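Quinoline 2-oxidoreductase medium subunit (Pseudomonas putida, PDB 1T3Q) binds FAD as the flavoprotein subunit of a molybdenum hydroxylase that acts on quinoline, and probably takes part in electron transfer through its flavin. Local coordinates at residues Y190-A195 against D262-L267; A197-Q202 against K278-A283; G204-A209 against K233-S238; A209-G214 against I224-F229. One frame throughout, in Å; residues are numbered along the deposited sequence.

Interaction 1 (Y190-A195 against D262-L267). With FAD (flavin-adenine dinucleotide), chain R.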
loop_
_atom_site.group_PDB
_atom_site.type_symbol
_atom_site.label_atom_id
_atom_site.label_comp_id
_atom_site.label_asym_id
_atom_site.label_seq_id
_atom_site.Cartn_x
_atom_site.Cartn_y
_atom_site.Cartn_z
ATOM N N TYR C 190 -4.160 32.232 30.075
ATOM C CA TYR C 190 -5.278 32.921 30.711
ATOM C C TYR C 190 -4.788 33.350 32.084
ATOM O O TYR C 190 -4.278 32.535 32.858
ATOM C CB TYR C 190 -6.478 31.991 30.850
ATOM C CG TYR C 190 -7.475 32.132 29.726
ATOM C CD1 TYR C 190 -8.289 33.260 29.632
ATOM C CD2 TYR C 190 -7.590 31.150 28.741
ATOM C CE1 TYR C 190 -9.193 33.407 28.585
ATOM C CE2 TYR C 190 -8.493 31.290 27.689
ATOM C CZ TYR C 190 -9.288 32.418 27.618
ATOM O OH TYR C 190 -10.178 32.557 26.578
ATOM N N ALA C 191 -4.935 34.636 32.378
ATOM C CA ALA C 191 -4.470 35.189 33.641
ATOM C C ALA C 191 -5.261 34.752 34.861
ATOM O O ALA C 191 -6.478 34.602 34.805
ATOM C CB ALA C 191 -4.465 36.710 33.558
ATOM N N LEU C 192 -4.559 34.541 35.968
ATOM C CA LEU C 192 -5.223 34.181 37.209
ATOM C C LEU C 192 -5.769 35.498 37.750
ATOM O O LEU C 192 -6.834 35.538 38.363
ATOM C CB LEU C 192 -4.233 33.575 38.206
ATOM C CG LEU C 192 -3.700 32.173 37.893
ATOM C CD1 LEU C 192 -2.791 31.712 39.019
ATOM C CD2 LEU C 192 -4.865 31.206 37.726
ATOM N N VAL C 193 -5.024 36.576 37.500
ATOM C CA VAL C 193 -5.404 37.917 37.936
ATOM C C VAL C 193 -4.769 38.977 37.039
ATOM O O VAL C 193 -3.631 38.828 36.591
ATOM C CB VAL C 193 -4.951 38.203 39.395
ATOM C CG1 VAL C 193 -5.597 37.217 40.356
ATOM C CG2 VAL C 193 -3.426 38.121 39.498
ATOM N N MET C 194 -5.516 40.040 36.761
ATOM C CA MET C 194 -4.994 41.136 35.958
ATOM C C MET C 194 -5.359 42.435 36.659
ATOM O O MET C 194 -6.298 42.475 37.452
ATOM C CB MET C 194 -5.556 41.109 34.533
ATOM C CG MET C 194 -7.071 41.174 34.412
ATOM S SD MET C 194 -7.556 41.217 32.670
ATOM C CE MET C 194 -7.417 39.509 32.225
ATOM N N ALA C 195 -4.595 43.488 36.394
ATOM C CA ALA C 195 -4.852 44.774 37.019
ATOM C C ALA C 195 -4.409 45.917 36.120
ATOM O O ALA C 195 -3.470 45.785 35.331
ATOM C CB ALA C 195 -4.136 44.859 38.366
ATOM N N ASP C 262 -6.932 32.038 48.274
ATOM C CA ASP C 262 -5.835 32.716 48.951
ATOM C C ASP C 262 -4.684 33.059 48.016
ATOM O O ASP C 262 -4.113 34.142 48.112
ATOM C CB ASP C 262 -5.334 31.864 50.119
ATOM C CG ASP C 262 -6.348 31.773 51.240
ATOM O OD1 ASP C 262 -6.111 31.009 52.203
ATOM O OD2 ASP C 262 -7.384 32.472 51.160
ATOM N N LEU C 263 -4.334 32.138 47.123
ATOM C CA LEU C 263 -3.259 32.394 46.170
ATOM C C LEU C 263 -3.690 33.555 45.279
ATOM O O LEU C 263 -2.940 34.509 45.073
ATOM C CB LEU C 263 -3.005 31.157 45.302
ATOM C CG LEU C 263 -2.028 31.358 44.140
ATOM C CD1 LEU C 263 -0.634 31.668 44.680
ATOM C CD2 LEU C 263 -2.001 30.109 43.273
ATOM N N ARG C 264 -4.911 33.457 44.760
ATOM C CA ARG C 264 -5.483 34.479 43.890
ATOM C C ARG C 264 -5.364 35.863 44.521
ATOM O O ARG C 264 -4.904 36.810 43.883
ATOM C CB ARG C 264 -6.963 34.180 43.641
ATOM C CG ARG C 264 -7.259 32.782 43.128
ATOM C CD ARG C 264 -7.277 32.749 41.629
ATOM N NE ARG C 264 -7.526 31.420 41.079
ATOM C CZ ARG C 264 -7.700 31.195 39.783
ATOM N NH1 ARG C 264 -7.660 32.213 38.934
ATOM N NH2 ARG C 264 -7.886 29.963 39.328
ATOM N N LEU C 265 -5.787 35.977 45.777
ATOM C CA LEU C 265 -5.738 37.256 46.476
ATOM C C LEU C 265 -4.310 37.746 46.651
ATOM O O LEU C 265 -4.015 38.924 46.425
ATOM C CB LEU C 265 -6.432 37.143 47.836
ATOM C CG LEU C 265 -7.949 36.938 47.768
ATOM C CD1 LEU C 265 -8.511 36.699 49.160
ATOM C CD2 LEU C 265 -8.598 38.162 47.133
ATOM N N SER C 266 -3.420 36.844 47.049
ATOM C CA SER C 266 -2.025 37.212 47.236
ATOM C C SER C 266 -1.454 37.731 45.922
ATOM O O SER C 266 -0.759 38.745 45.896
ATOM C CB SER C 266 -1.217 36.004 47.717
ATOM O OG SER C 266 0.154 36.338 47.830
ATOM N N LEU C 267 -1.759 37.036 44.832
ATOM C CA LEU C 267 -1.283 37.434 43.516
ATOM C C LEU C 267 -1.919 38.751 43.066
ATOM O O LEU C 267 -1.251 39.610 42.492
ATOM C CB LEU C 267 -1.582 36.333 42.488
ATOM C CG LEU C 267 -0.867 34.986 42.668
ATOM C CD1 LEU C 267 -1.352 34.004 41.614
ATOM C CD2 LEU C 267 0.643 35.171 42.562
HETATM P PA FAD R . -16.033 34.100 17.920
HETATM O O1A FAD R . -15.380 32.930 18.566
HETATM O O2A FAD R . -16.481 33.986 16.663
HETATM O O5B FAD R . -17.268 34.151 18.802
HETATM C C5B FAD R . -17.336 34.721 20.149
HETATM C C4B FAD R . -18.844 34.701 20.646
HETATM O O4B FAD R . -19.368 36.067 20.410
HETATM C C3B FAD R . -19.887 33.751 19.964
HETATM O O3B FAD R . -20.872 33.331 20.861
HETATM C C2B FAD R . -20.423 34.643 18.802
HETATM O O2B FAD R . -21.725 34.287 18.410
HETATM C C1B FAD R . -20.478 35.994 19.451
HETATM N N9A FAD R . -20.209 37.123 18.561
HETATM C C8A FAD R . -19.059 37.361 17.837
HETATM N N7A FAD R . -19.025 38.578 17.296
HETATM C C5A FAD R . -20.215 39.158 17.668
HETATM C C6A FAD R . -20.796 40.516 17.419
HETATM N N6A FAD R . -20.220 41.445 16.698
HETATM N N1A FAD R . -22.044 40.731 17.991
HETATM C C2A FAD R . -22.690 39.779 18.750
HETATM N N3A FAD R . -22.243 38.519 19.022
HETATM C C4A FAD R . -21.025 38.231 18.414
HETATM N N1 FAD R . -8.850 35.684 24.888
HETATM C C2 FAD R . -8.373 36.526 25.809
HETATM O O2 FAD R . -9.037 37.425 26.260
HETATM N N3 FAD R . -7.114 36.289 26.458
HETATM C C4 FAD R . -6.373 35.132 26.227
HETATM O O4 FAD R . -5.337 34.966 26.831
HETATM C C4X FAD R . -6.924 34.160 25.278
HETATM N N5 FAD R . -6.250 32.995 25.004
HETATM C C5X FAD R . -6.756 32.160 24.025
HETATM C C6 FAD R . -6.043 30.947 23.755
HETATM C C7 FAD R . -6.477 30.048 22.782
HETATM C C7M FAD R . -5.704 28.766 22.561
HETATM C C8 FAD R . -7.689 30.352 21.983
HETATM C C8M FAD R . -8.213 29.427 20.911
HETATM C C9 FAD R . -8.395 31.562 22.223
HETATM C C9A FAD R . -7.951 32.461 23.244
HETATM N N10 FAD R . -8.631 33.716 23.576
HETATM C C10 FAD R . -8.178 34.526 24.573
HETATM C "C1'" FAD R . -9.940 33.995 22.926
HETATM C "C2'" FAD R . -9.842 35.044 21.780
HETATM O "O2'" FAD R . -9.654 36.346 22.342
HETATM C "C3'" FAD R . -11.157 34.936 21.003
HETATM O "O3'" FAD R . -10.860 35.354 19.663
HETATM C "C4'" FAD R . -12.291 35.826 21.578
HETATM O "O4'" FAD R . -12.588 35.478 22.933
HETATM C "C5'" FAD R . -13.505 35.583 20.726
HETATM O "O5'" FAD R . -13.458 36.503 19.476
HETATM P P FAD R . -13.777 35.916 18.127
HETATM O O1P FAD R . -13.697 37.094 17.150
HETATM O O2P FAD R . -13.023 34.790 17.821
HETATM O O3P FAD R . -15.181 35.475 18.162
#
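The carbonyl oxygen of Leu192 meets the guanidinium of Arg264 at its edge, in plane. The bond from Arg264 NH1 to Leu192 O is weak, 3.5 Å long with an N-H...O angle of 140°. The main polar ties of this arginine lie elsewhere: NH2 forms a salt bridge with Asp256, and NE donates to Gly259 O. These bonds probably hold the guanidinium in place, with one face against Leu192. The methyl CD2 of Leu192 lies over that face, off centre, 3.2 Å from Arg264 NH1. A bend at chi2 of Arg264 (-92°) turns the chain toward the leucine, and the two side chains cross at about a right angle.

The rest of the contact is van der Waals packing, mostly apolar. Leu192 CD1 touches Leu267 CD1 at 3.7 Å. Val193 divides its branches: CG1 lies 3.6 Å from Arg264 O, while CG2 packs 3.9 Å from Leu267 CB.

Tyr190 instead packs on the flavin. Its ring lies nearly parallel to the isoalloxazine, with FAD C4X over one face toward the rim. Tyr190 OH comes within 3.4 Å of FAD C10. An alanine here would strip the ring from this side of the flavin and would probably open a gap beside C4X and C10.

The large subunit packs nearby, where its Arg780 forms a salt bridge with Asp262. The contact thus joins a flavin-binding loop and the N-terminal part of strand 193-202 to the early turns of helix 261-284. Strand 177-183 runs alongside: Tyr183 makes backbone hydrogen bonds with Leu192 and Val193.

Interaction 2 (A197-Q202 against K278-A283)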
loop_
_atom_site.group_PDB
_atom_site.type_symbol
_atom_site.label_atom_id
_atom_site.label_comp_id
_atom_site.label_asym_id
_atom_site.label_seq_id
_atom_site.Cartn_x
_atom_site.Cartn_y
_atom_site.Cartn_z
ATOM N N ALA C 197 -3.898 50.348 36.147
ATOM C CA ALA C 197 -3.789 51.521 36.996
ATOM C C ALA C 197 -3.698 52.754 36.116
ATOM O O ALA C 197 -2.782 52.877 35.301
ATOM C CB ALA C 197 -2.557 51.416 37.885
ATOM N N GLY C 198 -4.675 53.644 36.270
ATOM C CA GLY C 198 -4.695 54.880 35.509
ATOM C C GLY C 198 -4.431 56.005 36.490
ATOM O O GLY C 198 -5.190 56.193 37.444
ATOM N N LEU C 199 -3.361 56.759 36.265
ATOM C CA LEU C 199 -3.010 57.837 37.174
ATOM C C LEU C 199 -2.822 59.193 36.529
ATOM O O LEU C 199 -2.436 59.304 35.364
ATOM C CB LEU C 199 -1.718 57.501 37.918
ATOM C CG LEU C 199 -1.643 56.178 38.669
ATOM C CD1 LEU C 199 -0.255 56.036 39.273
ATOM C CD2 LEU C 199 -2.714 56.122 39.745
ATOM N N SER C 200 -3.097 60.222 37.319
ATOM C CA SER C 200 -2.912 61.601 36.907
ATOM C C SER C 200 -1.958 62.143 37.966
ATOM O O SER C 200 -2.273 62.136 39.158
ATOM C CB SER C 200 -4.231 62.365 36.940
ATOM O OG SER C 200 -4.009 63.732 36.639
ATOM N N MET C 201 -0.782 62.581 37.535
ATOM C CA MET C 201 0.212 63.096 38.461
ATOM C C MET C 201 0.487 64.574 38.217
ATOM O O MET C 201 0.744 64.992 37.090
ATOM C CB MET C 201 1.520 62.313 38.318
ATOM C CG MET C 201 1.377 60.798 38.401
ATOM S SD MET C 201 0.914 60.177 40.033
ATOM C CE MET C 201 2.530 59.948 40.771
ATOM N N GLN C 202 0.423 65.358 39.286
ATOM C CA GLN C 202 0.693 66.787 39.212
ATOM C C GLN C 202 1.907 66.934 40.114
ATOM O O GLN C 202 1.781 67.065 41.332
ATOM C CB GLN C 202 -0.487 67.582 39.766
ATOM C CG GLN C 202 -0.779 68.860 39.006
ATOM C CD GLN C 202 -2.061 68.787 38.196
ATOM O OE1 GLN C 202 -3.139 68.541 38.737
ATOM N NE2 GLN C 202 -1.952 69.011 36.893
ATOM N N LYS C 278 4.254 51.088 38.471
ATOM C CA LYS C 278 4.594 51.234 37.062
ATOM C C LYS C 278 3.865 52.424 36.442
ATOM O O LYS C 278 4.452 53.195 35.678
ATOM C CB LYS C 278 4.241 49.947 36.305
ATOM C CG LYS C 278 4.797 49.872 34.888
ATOM N N ALA C 279 2.585 52.576 36.771
ATOM C CA ALA C 279 1.791 53.680 36.244
ATOM C C ALA C 279 2.306 55.018 36.763
ATOM O O ALA C 279 2.311 56.012 36.038
ATOM C CB ALA C 279 0.322 53.503 36.622
ATOM N N ALA C 280 2.732 55.042 38.021
ATOM C CA ALA C 280 3.256 56.262 38.624
ATOM C C ALA C 280 4.554 56.647 37.921
ATOM O O ALA C 280 4.813 57.821 37.661
ATOM C CB ALA C 280 3.508 56.043 40.112
ATOM N N GLN C 281 5.363 55.639 37.620
ATOM C CA GLN C 281 6.637 55.822 36.938
ATOM C C GLN C 281 6.401 56.403 35.543
ATOM O O GLN C 281 7.004 57.409 35.165
ATOM C CB GLN C 281 7.343 54.467 36.820
ATOM N N GLY C 282 5.516 55.764 34.786
ATOM C CA GLY C 282 5.220 56.221 33.441
ATOM C C GLY C 282 4.510 57.560 33.375
ATOM O O GLY C 282 4.797 58.374 32.499
ATOM N N ALA C 283 3.585 57.790 34.301
ATOM C CA ALA C 283 2.824 59.036 34.336
ATOM C C ALA C 283 3.719 60.262 34.484
ATOM O O ALA C 283 3.538 61.259 33.784
ATOM C CB ALA C 283 1.804 58.992 35.472
#
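This is an apolar strand-on-helix contact. It joins strand 193-202 of the four-stranded antiparallel sheet to helix 261-284, which covers one side of that sheet. The segment axes approach to 7.9 Å and cross at -40°. Every second residue of the strand, Ala197, Leu199 and Met201, meets the helix.

At one end two methyls touch, Ala197 CB and Ala279 CB, 3.8 Å apart. In the middle, Leu199 lies over the helix at Ala279 and Ala280. Its CD1 lies 3.7 Å from Ala279 CB and 3.4 Å from the backbone N of Ala280. At the other end, Met201 CG presses on Ala283 CB at 3.5 Å, tighter than usual for two carbons. The methionine bends at chi2 (-69°) and again at chi3. This brings its terminal methyl CE back toward the helix, 4.1 Å from Ala280 CB.

Ile235 also packs on Leu199 and Ala280, and His177 of strand 177-183 touches Ala283. The side chains the helix brings to the contact are all alanine methyls, and Leu199 CD1 also reaches its backbone. The helix can therefore come close to the sheet, and the contact depends on fit between surfaces rather than on directed polar bonds.

Interaction 3 (G204-A209 against K233-S238)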
loop_
_atom_site.group_PDB
_atom_site.type_symbol
_atom_site.label_atom_id
_atom_site.label_comp_id
_atom_site.label_asym_id
_atom_site.label_seq_id
_atom_site.Cartn_x
_atom_site.Cartn_y
_atom_site.Cartn_z
ATOM N N GLY C 204 5.032 65.176 41.751
ATOM C CA GLY C 204 5.303 63.785 42.066
ATOM C C GLY C 204 4.174 63.291 42.943
ATOM O O GLY C 204 4.327 62.335 43.698
ATOM N N ARG C 205 3.027 63.951 42.829
ATOM C CA ARG C 205 1.868 63.610 43.638
ATOM C C ARG C 205 0.662 63.189 42.796
ATOM O O ARG C 205 0.366 63.793 41.765
ATOM C CB ARG C 205 1.516 64.816 44.517
ATOM C CG ARG C 205 0.568 64.539 45.662
ATOM C CD ARG C 205 0.433 65.784 46.520
ATOM N NE ARG C 205 1.713 66.183 47.104
ATOM C CZ ARG C 205 2.255 65.617 48.175
ATOM N NH1 ARG C 205 3.422 66.042 48.631
ATOM N NH2 ARG C 205 1.624 64.634 48.801
ATOM N N CYS C 206 -0.030 62.149 43.246
ATOM C CA CYS C 206 -1.208 61.651 42.544
ATOM C C CYS C 206 -2.404 62.557 42.807
ATOM O O CYS C 206 -2.691 62.895 43.952
ATOM C CB CYS C 206 -1.535 60.222 43.000
ATOM S SG CYS C 206 -3.031 59.519 42.248
ATOM N N VAL C 207 -3.095 62.951 41.743
ATOM C CA VAL C 207 -4.263 63.814 41.875
ATOM C C VAL C 207 -5.533 63.052 41.504
ATOM O O VAL C 207 -6.626 63.397 41.942
ATOM C CB VAL C 207 -4.139 65.068 40.973
ATOM C CG1 VAL C 207 -2.879 65.841 41.337
ATOM C CG2 VAL C 207 -4.103 64.666 39.510
ATOM N N ALA C 208 -5.376 62.008 40.697
ATOM C CA ALA C 208 -6.504 61.188 40.278
ATOM C C ALA C 208 -6.014 59.769 40.026
ATOM O O ALA C 208 -4.934 59.569 39.471
ATOM C CB ALA C 208 -7.128 61.758 39.009
ATOM N N ALA C 209 -6.813 58.786 40.429
ATOM C CA ALA C 209 -6.433 57.395 40.242
ATOM C C ALA C 209 -7.630 56.501 39.965
ATOM O O ALA C 209 -8.709 56.702 40.516
ATOM C CB ALA C 209 -5.683 56.886 41.479
ATOM N N LYS C 233 -1.438 61.511 47.302
ATOM C CA LYS C 233 -0.252 60.867 47.843
ATOM C C LYS C 233 0.913 60.704 46.880
ATOM O O LYS C 233 0.732 60.599 45.665
ATOM C CB LYS C 233 -0.632 59.509 48.446
ATOM C CG LYS C 233 -1.565 59.654 49.638
ATOM C CD LYS C 233 -1.723 58.375 50.422
ATOM C CE LYS C 233 -2.609 58.610 51.628
ATOM N NZ LYS C 233 -3.944 59.121 51.211
ATOM N N VAL C 234 2.118 60.738 47.439
ATOM C CA VAL C 234 3.327 60.532 46.665
ATOM C C VAL C 234 3.366 59.016 46.609
ATOM O O VAL C 234 3.449 58.357 47.647
ATOM C CB VAL C 234 4.581 61.036 47.405
ATOM C CG1 VAL C 234 5.834 60.606 46.655
ATOM C CG2 VAL C 234 4.534 62.550 47.532
ATOM N N ILE C 235 3.288 58.462 45.406
ATOM C CA ILE C 235 3.269 57.020 45.249
ATOM C C ILE C 235 4.632 56.343 45.335
ATOM O O ILE C 235 5.470 56.473 44.443
ATOM C CB ILE C 235 2.582 56.638 43.923
ATOM C CG1 ILE C 235 1.138 57.147 43.942
ATOM C CG2 ILE C 235 2.611 55.124 43.728
ATOM C CD1 ILE C 235 0.378 56.932 42.653
ATOM N N ASP C 236 4.842 55.626 46.432
ATOM C CA ASP C 236 6.075 54.886 46.637
ATOM C C ASP C 236 5.692 53.454 46.992
ATOM O O ASP C 236 4.506 53.115 47.020
ATOM C CB ASP C 236 6.931 55.522 47.742
ATOM C CG ASP C 236 6.248 55.530 49.098
ATOM O OD1 ASP C 236 6.825 56.124 50.034
ATOM O OD2 ASP C 236 5.151 54.949 49.241
ATOM N N GLU C 237 6.688 52.617 47.260
ATOM C CA GLU C 237 6.430 51.218 47.581
ATOM C C GLU C 237 5.376 50.985 48.657
ATOM O O GLU C 237 4.433 50.221 48.446
ATOM C CB GLU C 237 7.735 50.521 47.981
ATOM N N SER C 238 5.522 51.638 49.805
ATOM C CA SER C 238 4.567 51.449 50.895
ATOM C C SER C 238 3.158 51.918 50.539
ATOM O O SER C 238 2.173 51.298 50.940
ATOM C CB SER C 238 5.048 52.173 52.157
ATOM O OG SER C 238 5.148 53.568 51.940
#
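Arg205 lays its guanidinium against Val234, with Val234 CG2 over one face and off centre. The distance from Arg205 NH2 to Val234 CG2 is 3.8 Å, and the two side chains cross obliquely. The stretch 204-209 carries a classic beta bulge, in which Val207 and Ala208 both face Ser200 of strand 193-202. The chain turns a corner there. The part before the corner is joined to the loop that leads into helix 237-248.

The arginine chain runs out extended and then bends at chi3 (-61°), which brings the flat group over the valine. Arg205 NH2 is also hydrogen-bonded to Gly232 O, which helps to fix the rotation of the group, while the Lys233 side chain leaves the contact: its NZ bonds to Phe229 O, and it makes a cation-pi pair with the Phe229 ring.

The backbones are tied directly. Cys206 N donates to Lys233 O, 3.0 Å away, with a nearly straight N-H...O angle of 173°.

Further in, Cys206 CB rests 3.8 Å from Ile235 CD1. This is the buried side of the contact, where Ile235 also packs on Ile276 and Ala280 of helix 261-284. On the outer side, Gly204 O lies 3.6 Å from Val234 CA.

The loop ends at the N-cap of helix 237-248. Asp236 caps a backbone N of its first turn. Ser238 OG donates to Asp236 OD2 at 3.0 Å, coming from above the carboxylate plane.

Interaction 4 (A209-G214 against I224-F229)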
loop_
_atom_site.group_PDB
_atom_site.type_symbol
_atom_site.label_atom_id
_atom_site.label_comp_id
_atom_site.label_asym_id
_atom_site.label_seq_id
_atom_site.Cartn_x
_atom_site.Cartn_y
_atom_site.Cartn_z
ATOM N N ALA C 209 -6.813 58.786 40.429
ATOM C CA ALA C 209 -6.433 57.395 40.242
ATOM C C ALA C 209 -7.630 56.501 39.965
ATOM O O ALA C 209 -8.709 56.702 40.516
ATOM C CB ALA C 209 -5.683 56.886 41.479
ATOM N N ARG C 210 -7.422 55.523 39.089
ATOM C CA ARG C 210 -8.440 54.538 38.746
ATOM C C ARG C 210 -7.715 53.198 38.741
ATOM O O ARG C 210 -6.920 52.914 37.845
ATOM C CB ARG C 210 -9.053 54.813 37.366
ATOM C CG ARG C 210 -9.975 56.028 37.316
ATOM C CD ARG C 210 -11.274 55.812 38.098
ATOM N NE ARG C 210 -12.154 54.828 37.467
ATOM C CZ ARG C 210 -13.394 54.561 37.872
ATOM N NH1 ARG C 210 -13.911 55.202 38.913
ATOM N NH2 ARG C 210 -14.120 53.650 37.236
ATOM N N ILE C 211 -7.974 52.399 39.770
ATOM C CA ILE C 211 -7.363 51.086 39.921
ATOM C C ILE C 211 -8.438 50.041 39.663
ATOM O O ILE C 211 -9.525 50.114 40.237
ATOM C CB ILE C 211 -6.818 50.891 41.353
ATOM C CG1 ILE C 211 -5.935 52.080 41.742
ATOM C CG2 ILE C 211 -6.040 49.580 41.445
ATOM C CD1 ILE C 211 -4.802 52.359 40.771
ATOM N N ALA C 212 -8.136 49.073 38.801
ATOM C CA ALA C 212 -9.096 48.027 38.470
ATOM C C ALA C 212 -8.461 46.645 38.420
ATOM O O ALA C 212 -7.334 46.480 37.955
ATOM C CB ALA C 212 -9.759 48.336 37.129
ATOM N N LEU C 213 -9.198 45.652 38.904
ATOM C CA LEU C 213 -8.725 44.274 38.898
ATOM C C LEU C 213 -9.676 43.413 38.079
ATOM O O LEU C 213 -10.897 43.557 38.173
ATOM C CB LEU C 213 -8.640 43.723 40.324
ATOM C CG LEU C 213 -7.445 44.157 41.179
ATOM C CD1 LEU C 213 -7.504 45.655 41.447
ATOM C CD2 LEU C 213 -7.463 43.392 42.487
ATOM N N GLY C 214 -9.110 42.524 37.271
ATOM C CA GLY C 214 -9.928 41.648 36.458
ATOM C C GLY C 214 -9.559 40.194 36.673
ATOM O O GLY C 214 -8.510 39.891 37.243
ATOM N N ILE C 224 -12.562 51.369 44.224
ATOM C CA ILE C 224 -12.817 52.720 44.705
ATOM C C ILE C 224 -12.027 53.054 45.967
ATOM O O ILE C 224 -11.505 54.157 46.096
ATOM C CB ILE C 224 -14.322 52.929 44.966
ATOM C CG1 ILE C 224 -15.102 52.663 43.678
ATOM C CG2 ILE C 224 -14.583 54.351 45.455
ATOM C CD1 ILE C 224 -14.614 53.469 42.486
ATOM N N ARG C 225 -11.941 52.103 46.897
ATOM C CA ARG C 225 -11.196 52.321 48.137
ATOM C C ARG C 225 -9.749 52.707 47.853
ATOM O O ARG C 225 -9.185 53.575 48.518
ATOM C CB ARG C 225 -11.201 51.063 49.003
ATOM C CG ARG C 225 -12.471 50.821 49.790
ATOM N N ALA C 226 -9.148 52.044 46.870
ATOM C CA ALA C 226 -7.767 52.324 46.501
ATOM C C ALA C 226 -7.670 53.666 45.785
ATOM O O ALA C 226 -6.739 54.438 46.023
ATOM C CB ALA C 226 -7.229 51.212 45.606
ATOM N N ASN C 227 -8.629 53.937 44.901
ATOM C CA ASN C 227 -8.657 55.199 44.160
ATOM C C ASN C 227 -8.633 56.369 45.142
ATOM O O ASN C 227 -7.778 57.252 45.062
ATOM C CB ASN C 227 -9.934 55.308 43.314
ATOM C CG ASN C 227 -10.013 54.261 42.217
ATOM O OD1 ASN C 227 -11.015 54.177 41.501
ATOM N ND2 ASN C 227 -8.967 53.467 42.074
ATOM N N ASP C 228 -9.587 56.360 46.066
ATOM C CA ASP C 228 -9.717 57.413 47.067
ATOM C C ASP C 228 -8.460 57.563 47.924
ATOM O O ASP C 228 -8.036 58.677 48.222
ATOM C CB ASP C 228 -10.933 57.131 47.957
ATOM C CG ASP C 228 -12.253 57.243 47.201
ATOM O OD1 ASP C 228 -13.312 56.974 47.808
ATOM O OD2 ASP C 228 -12.235 57.604 46.002
ATOM N N PHE C 229 -7.866 56.439 48.310
ATOM C CA PHE C 229 -6.655 56.453 49.124
ATOM C C PHE C 229 -5.468 57.108 48.421
ATOM O O PHE C 229 -4.711 57.860 49.035
ATOM C CB PHE C 229 -6.267 55.025 49.514
ATOM C CG PHE C 229 -4.918 54.923 50.164
ATOM C CD1 PHE C 229 -4.737 55.298 51.491
ATOM C CD2 PHE C 229 -3.817 54.477 49.441
ATOM C CE1 PHE C 229 -3.478 55.229 52.090
ATOM C CE2 PHE C 229 -2.551 54.404 50.030
ATOM C CZ PHE C 229 -2.384 54.780 51.354
#
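Helix 224-230 follows directly on the short edge strand 221-222 of the antiparallel sheet and lies against the neighbouring strand 205-214. The two segments run roughly antiparallel, with 153° between their directions, and their axes approach to 7.0 Å. The backbones come closest at Ala209 and Asn227, whose CA atoms are 5.0 Å apart.

Asn227 carries most of the contact. Its carboxamide reaches the strand backbone between Ala209 and Ile211. Asn227 CG lies 3.2 Å from Ala209 O, and Asn227 CB packs against the same oxygen at 3.4 Å. The far end of the amide comes up to the backbone N of Ile211, but which way round the group sits is doubtful. A leucine in its place, branched but without an amide, would probably deprive the backbone at Ala209 and Ile211 of its polar neighbour from the helix.

Around this polar centre the packing is looser. Ile211 CG1 lies 4.2 Å from Ala226 CB. The isoleucine has CG1 anti to its carbonyl carbon (chi1 -51°), which sets it alongside the asparagine; the two slide past each other in opposite directions. At the outer side, Arg210 NH1 is 4.0 Å from Ile224 CD1, with both side chains pointing the same way.

Ile211 also packs on Thr272 and Ile276 of helix 261-284. The chemistry is mixed: a buried amide meets the strand's main chain, with Ile211 and Ala226 packed to one side and the arginine and Ile224 to the other.

The four contacts all use one antiparallel sheet, in strand order 177-183, 193-202, 205-214 and 221-222. Interactions 1 and 2 both join strand 193-202 to helix 261-284, with centres 22 Å apart; their segments alternate along the chain. Interaction 3 is about 8 Å from interaction 2 between centres, and interaction 4 about 12 Å from interaction 3, with which it shares Ala209 on strand 205-214. Neighbouring strands connect them: Met194 O probably bonds to Gly214 N, and Gly198 N to Arg210 O. Interaction 4 is nested inside interaction 3, and interaction 3 inside both 1 and 2. The helices thus follow the sheet from the flavin side to its far end.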